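Local structure of glucose-resistance amylase regulator (Weissella paramesenteroides ATCC 33313, 4RK6) at residues 171-185 against 199-213. The protein binds glucose in the crystal and, as a member of the LacI family, probably acts as a DNA-binding transcription regulator. Numbering follows the deposited sequence.
Sequences SYETGYTSVTTGYDI and MVGQGLINAMSDHGK
Tyr176 OH donates to Asp210 OD2 at 2.6 Å, a short bond made to the anti lone pair; OD2 lies at the ring edge, in its plane, while the carboxylate is turned 55° from the ring. The other carboxylate oxygen, OD1, forms a salt bridge with Arg234 of the second subunit, so Asp210 ties its helix both to helix 172-182 and to the dimer partner. With CG anti to the backbone N (chi1 -163°), the Tyr176 ring lies along helix 199-210 and takes the methyl of Ala207 over its centre, a CH-pi contact with CB 3.8 Å from the centroid. One turn earlier Tyr172 also reaches the facing helix with its hydroxyl, but as acceptor: Asn206 ND2 donates to OH (3.0 Å) and also to Ile232 O of the second subunit.

Glycines let the backbones come this near: the axes approach to 6.5 Å at a crossing of -40°. Gly175 CA lies 3.5 Å from Val200 O, and Gly203 CA 3.6 Å from Tyr172 O, in CA-H...O contacts where the missing side chains leave room for the facing carbonyls. Small Ala207 fits between the Tyr176 ring and Val179 CG2, and flexible selenomethionine Met208 bends to bring SE beside Ile185 CD1. Close glycine backbones, apolar packing and two tyrosine hydrogen bonds together join these helices, and Asn206 and Asp210 extend the polar edge to the second subunit.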
loop_
_atom_site.group_PDB
_atom_site.type_symbol
_atom_site.label_atom_id
_atom_site.label_comp_id
_atom_site.label_asym_id
_atom_site.label_seq_id
_atom_site.Cartn_x
_atom_site.Cartn_y
_atom_site.Cartn_z
ATOM N N SER A 171 11.727 -5.759 1.721
ATOM C CA SER A 171 11.710 -4.419 1.137
ATOM C C SER A 171 12.278 -4.342 -0.282
ATOM O O SER A 171 13.063 -5.169 -0.718
ATOM C CB SER A 171 12.479 -3.436 2.036
ATOM O OG SER A 171 13.888 -3.657 1.986
ATOM N N TYR A 172 11.875 -3.285 -0.980
ATOM C CA TYR A 172 12.478 -2.892 -2.241
ATOM C C TYR A 172 14.006 -2.794 -2.121
ATOM O O TYR A 172 14.729 -3.271 -2.977
ATOM C CB TYR A 172 11.896 -1.557 -2.653
ATOM C CG TYR A 172 12.563 -0.914 -3.849
ATOM C CD1 TYR A 172 12.141 -1.205 -5.139
ATOM C CD2 TYR A 172 13.582 0.025 -3.685
ATOM C CE1 TYR A 172 12.734 -0.596 -6.239
ATOM C CE2 TYR A 172 14.191 0.626 -4.779
ATOM C CZ TYR A 172 13.763 0.315 -6.055
ATOM O OH TYR A 172 14.350 0.910 -7.142
ATOM N N GLU A 173 14.461 -2.155 -1.049
ATOM C CA GLU A 173 15.879 -1.930 -0.834
ATOM C C GLU A 173 16.650 -3.248 -0.749
ATOM O O GLU A 173 17.740 -3.366 -1.291
ATOM C CB GLU A 173 16.082 -1.117 0.448
ATOM C CG GLU A 173 15.683 0.361 0.313
ATOM C CD GLU A 173 14.175 0.661 0.402
ATOM O OE1 GLU A 173 13.351 -0.222 0.780
ATOM O OE2 GLU A 173 13.800 1.821 0.084
ATOM N N THR A 174 16.062 -4.249 -0.102
ATOM C CA THR A 174 16.707 -5.558 -0.024
ATOM C C THR A 174 16.847 -6.179 -1.408
ATOM O O THR A 174 17.886 -6.742 -1.756
ATOM C CB THR A 174 15.969 -6.471 0.957
ATOM O OG1 THR A 174 16.156 -5.983 2.301
ATOM C CG2 THR A 174 16.430 -7.932 0.840
ATOM N N GLY A 175 15.816 -6.085 -2.236
ATOM C CA GLY A 175 15.979 -6.564 -3.594
ATOM C C GLY A 175 17.057 -5.814 -4.372
ATOM O O GLY A 175 17.842 -6.417 -5.104
ATOM N N TYR A 176 17.050 -4.495 -4.247
ATOM C CA TYR A 176 17.983 -3.655 -4.980
ATOM C C TYR A 176 19.421 -3.943 -4.555
ATOM O O TYR A 176 20.325 -4.110 -5.399
ATOM C CB TYR A 176 17.661 -2.181 -4.754
ATOM C CG TYR A 176 18.303 -1.286 -5.789
ATOM C CD1 TYR A 176 19.631 -0.885 -5.665
ATOM C CD2 TYR A 176 17.594 -0.856 -6.908
ATOM C CE1 TYR A 176 20.225 -0.078 -6.625
ATOM C CE2 TYR A 176 18.178 -0.058 -7.875
ATOM C CZ TYR A 176 19.503 0.333 -7.730
ATOM O OH TYR A 176 20.098 1.113 -8.699
ATOM N N THR A 177 19.626 -4.003 -3.245
ATOM C CA THR A 177 20.986 -4.188 -2.711
ATOM C C THR A 177 21.524 -5.588 -2.912
ATOM O O THR A 177 22.751 -5.776 -2.965
ATOM C CB THR A 177 21.103 -3.784 -1.213
ATOM O OG1 THR A 177 20.283 -4.608 -0.370
ATOM C CG2 THR A 177 20.743 -2.333 -1.008
ATOM N N SER A 178 20.644 -6.582 -3.021
ATOM C CA SER A 178 21.098 -7.963 -3.126
ATOM C C SER A 178 22.092 -8.137 -4.270
ATOM O O SER A 178 23.128 -8.782 -4.117
ATOM C CB SER A 178 19.916 -8.926 -3.309
ATOM O OG SER A 178 19.254 -8.715 -4.547
ATOM N N VAL A 179 21.764 -7.589 -5.430
ATOM C CA VAL A 179 22.574 -7.828 -6.638
ATOM C C VAL A 179 23.562 -6.714 -6.936
ATOM O O VAL A 179 24.263 -6.776 -7.933
ATOM C CB VAL A 179 21.687 -8.060 -7.880
ATOM C CG1 VAL A 179 20.975 -9.387 -7.748
ATOM C CG2 VAL A 179 20.689 -6.918 -8.065
ATOM N N THR A 180 23.623 -5.710 -6.074
ATOM C CA THR A 180 24.588 -4.618 -6.221
ATOM C C THR A 180 25.663 -4.701 -5.132
ATOM O O THR A 180 26.843 -4.730 -5.437
ATOM C CB THR A 180 23.884 -3.248 -6.201
ATOM O OG1 THR A 180 23.039 -3.158 -5.054
ATOM C CG2 THR A 180 23.036 -3.077 -7.441
ATOM N N THR A 181 25.276 -4.760 -3.865
ATOM C CA THR A 181 26.280 -4.845 -2.817
ATOM C C THR A 181 26.390 -6.256 -2.217
ATOM O O THR A 181 27.403 -6.594 -1.629
ATOM C CB THR A 181 26.028 -3.777 -1.743
ATOM O OG1 THR A 181 24.725 -3.963 -1.196
ATOM C CG2 THR A 181 26.119 -2.378 -2.347
ATOM N N GLY A 182 25.372 -7.090 -2.391
ATOM C CA GLY A 182 25.399 -8.460 -1.891
ATOM C C GLY A 182 26.169 -9.431 -2.762
ATOM O O GLY A 182 26.814 -10.377 -2.263
ATOM N N TYR A 183 26.040 -9.238 -4.071
ATOM C CA TYR A 183 26.756 -10.004 -5.086
ATOM C C TYR A 183 27.309 -9.042 -6.129
ATOM O O TYR A 183 26.999 -7.862 -6.125
ATOM C CB TYR A 183 25.833 -11.041 -5.752
ATOM C CG TYR A 183 25.385 -12.105 -4.792
ATOM C CD1 TYR A 183 26.160 -13.247 -4.585
ATOM C CD2 TYR A 183 24.191 -11.982 -4.080
ATOM C CE1 TYR A 183 25.775 -14.220 -3.687
ATOM C CE2 TYR A 183 23.795 -12.959 -3.179
ATOM C CZ TYR A 183 24.590 -14.075 -2.990
ATOM O OH TYR A 183 24.212 -15.049 -2.112
ATOM N N ASP A 184 28.143 -9.572 -7.011
ATOM C CA ASP A 184 28.749 -8.821 -8.097
ATOM C C ASP A 184 27.780 -8.809 -9.266
ATOM O O ASP A 184 27.536 -9.852 -9.886
ATOM C CB ASP A 184 30.065 -9.517 -8.486
ATOM C CG ASP A 184 30.750 -8.899 -9.678
ATOM O OD1 ASP A 184 30.296 -7.866 -10.220
ATOM O OD2 ASP A 184 31.770 -9.491 -10.087
ATOM N N ILE A 185 27.218 -7.642 -9.558
ATOM C CA ILE A 185 26.164 -7.517 -10.576
ATOM C C ILE A 185 26.640 -7.912 -11.948
ATOM O O ILE A 185 25.833 -8.289 -12.783
ATOM C CB ILE A 185 25.523 -6.104 -10.607
ATOM C CG1 ILE A 185 24.181 -6.130 -11.357
ATOM C CG2 ILE A 185 26.448 -5.066 -11.240
ATOM C CD1 ILE A 185 23.273 -4.998 -10.961
HETATM N N MSE A 199 7.767 -6.485 -3.833
HETATM C CA MSE A 199 8.628 -5.281 -3.850
HETATM C C MSE A 199 10.085 -5.690 -3.960
HETATM O O MSE A 199 10.866 -4.985 -4.561
HETATM C CB MSE A 199 8.391 -4.396 -2.623
HETATM C CG MSE A 199 7.249 -3.437 -2.870
HETATM SE SE MSE A 199 7.890 -2.101 -4.164
HETATM C CE MSE A 199 6.359 -0.925 -3.779
ATOM N N VAL A 200 10.452 -6.855 -3.418
ATOM C CA VAL A 200 11.816 -7.354 -3.573
ATOM C C VAL A 200 12.090 -7.543 -5.064
ATOM O O VAL A 200 13.155 -7.172 -5.568
ATOM C CB VAL A 200 12.037 -8.667 -2.800
ATOM C CG1 VAL A 200 13.424 -9.244 -3.070
ATOM C CG2 VAL A 200 11.792 -8.466 -1.318
ATOM N N GLY A 201 11.130 -8.125 -5.780
ATOM C CA GLY A 201 11.236 -8.320 -7.216
ATOM C C GLY A 201 11.366 -7.007 -7.980
ATOM O O GLY A 201 12.150 -6.891 -8.914
ATOM N N GLN A 202 10.612 -6.001 -7.555
ATOM C CA GLN A 202 10.725 -4.693 -8.176
ATOM C C GLN A 202 12.141 -4.096 -7.968
ATOM O O GLN A 202 12.695 -3.424 -8.859
ATOM C CB GLN A 202 9.647 -3.776 -7.637
ATOM C CG GLN A 202 9.673 -2.383 -8.196
ATOM C CD GLN A 202 9.244 -2.336 -9.641
ATOM O OE1 GLN A 202 8.036 -2.326 -9.941
ATOM N NE2 GLN A 202 10.215 -2.306 -10.551
ATOM N N GLY A 203 12.688 -4.310 -6.786
ATOM C CA GLY A 203 14.050 -3.837 -6.455
ATOM C C GLY A 203 15.080 -4.479 -7.341
ATOM O O GLY A 203 15.980 -3.822 -7.838
ATOM N N LEU A 204 14.937 -5.782 -7.537
ATOM C CA LEU A 204 15.816 -6.527 -8.427
ATOM C C LEU A 204 15.740 -6.015 -9.873
ATOM O O LEU A 204 16.774 -5.817 -10.537
ATOM C CB LEU A 204 15.425 -7.995 -8.412
ATOM C CG LEU A 204 15.833 -8.766 -7.150
ATOM C CD1 LEU A 204 15.040 -10.057 -7.075
ATOM C CD2 LEU A 204 17.313 -9.068 -7.195
ATOM N N ILE A 205 14.523 -5.795 -10.374
ATOM C CA ILE A 205 14.352 -5.276 -11.727
ATOM C C ILE A 205 15.083 -3.940 -11.887
ATOM O O ILE A 205 15.834 -3.731 -12.858
ATOM C CB ILE A 205 12.864 -5.095 -12.068
ATOM C CG1 ILE A 205 12.221 -6.455 -12.342
ATOM C CG2 ILE A 205 12.700 -4.150 -13.260
ATOM C CD1 ILE A 205 10.726 -6.351 -12.551
ATOM N N ASN A 206 14.880 -3.044 -10.935
ATOM C CA ASN A 206 15.488 -1.726 -11.035
ATOM C C ASN A 206 17.001 -1.771 -10.903
ATOM O O ASN A 206 17.680 -1.001 -11.579
ATOM C CB ASN A 206 14.865 -0.737 -10.038
ATOM C CG ASN A 206 13.530 -0.219 -10.517
ATOM O OD1 ASN A 206 13.102 -0.538 -11.616
ATOM N ND2 ASN A 206 12.876 0.585 -9.716
ATOM N N ALA A 207 17.526 -2.638 -10.034
ATOM C CA ALA A 207 18.979 -2.718 -9.870
ATOM C C ALA A 207 19.582 -3.172 -11.184
ATOM O O ALA A 207 20.600 -2.629 -11.639
ATOM C CB ALA A 207 19.360 -3.664 -8.745
HETATM N N MSE A 208 18.943 -4.149 -11.826
HETATM C CA MSE A 208 19.473 -4.637 -13.114
HETATM C C MSE A 208 19.426 -3.537 -14.145
HETATM O O MSE A 208 20.451 -3.269 -14.831
HETATM C CB MSE A 208 18.748 -5.886 -13.635
HETATM C CG MSE A 208 18.772 -7.096 -12.693
HETATM SE SE MSE A 208 20.578 -7.644 -12.059
HETATM C CE MSE A 208 21.074 -8.438 -13.775
ATOM N N SER A 209 18.266 -2.886 -14.280
ATOM C CA SER A 209 18.079 -1.814 -15.293
ATOM C C SER A 209 19.039 -0.654 -15.101
ATOM O O SER A 209 19.534 -0.098 -16.080
ATOM C CB SER A 209 16.650 -1.243 -15.263
ATOM O OG SER A 209 15.711 -2.233 -15.587
ATOM N N ASP A 210 19.282 -0.297 -13.845
ATOM C CA ASP A 210 20.148 0.848 -13.506
ATOM C C ASP A 210 21.628 0.563 -13.778
ATOM O O ASP A 210 22.444 1.492 -13.779
ATOM C CB ASP A 210 19.999 1.216 -12.031
ATOM C CG ASP A 210 18.660 1.887 -11.694
ATOM O OD1 ASP A 210 17.891 2.277 -12.603
ATOM O OD2 ASP A 210 18.433 2.098 -10.485
ATOM N N HIS A 211 21.970 -0.709 -13.976
ATOM C CA HIS A 211 23.363 -1.127 -14.219
ATOM C C HIS A 211 23.543 -1.807 -15.558
ATOM O O HIS A 211 24.367 -2.729 -15.697
ATOM C CB HIS A 211 23.848 -1.997 -13.069
ATOM C CG HIS A 211 23.875 -1.270 -11.764
ATOM N ND1 HIS A 211 22.764 -1.145 -10.957
ATOM C CD2 HIS A 211 24.868 -0.600 -11.137
ATOM C CE1 HIS A 211 23.069 -0.418 -9.896
ATOM N NE2 HIS A 211 24.346 -0.084 -9.977
ATOM N N GLY A 212 22.769 -1.345 -16.535
ATOM C CA GLY A 212 22.910 -1.757 -17.931
ATOM C C GLY A 212 22.517 -3.188 -18.256
ATOM O O GLY A 212 23.013 -3.763 -19.230
ATOM N N LYS A 213 21.628 -3.766 -17.449
ATOM C CA LYS A 213 21.170 -5.127 -17.665
ATOM C C LYS A 213 19.660 -5.127 -17.767
ATOM O O LYS A 213 19.021 -4.092 -17.578
ATOM C CB LYS A 213 21.681 -6.027 -16.545
ATOM C CG LYS A 213 23.223 -6.147 -16.540
ATOM C CD LYS A 213 23.753 -7.296 -15.703
ATOM C CE LYS A 213 25.271 -7.456 -15.843
ATOM N NZ LYS A 213 25.690 -8.000 -17.165
#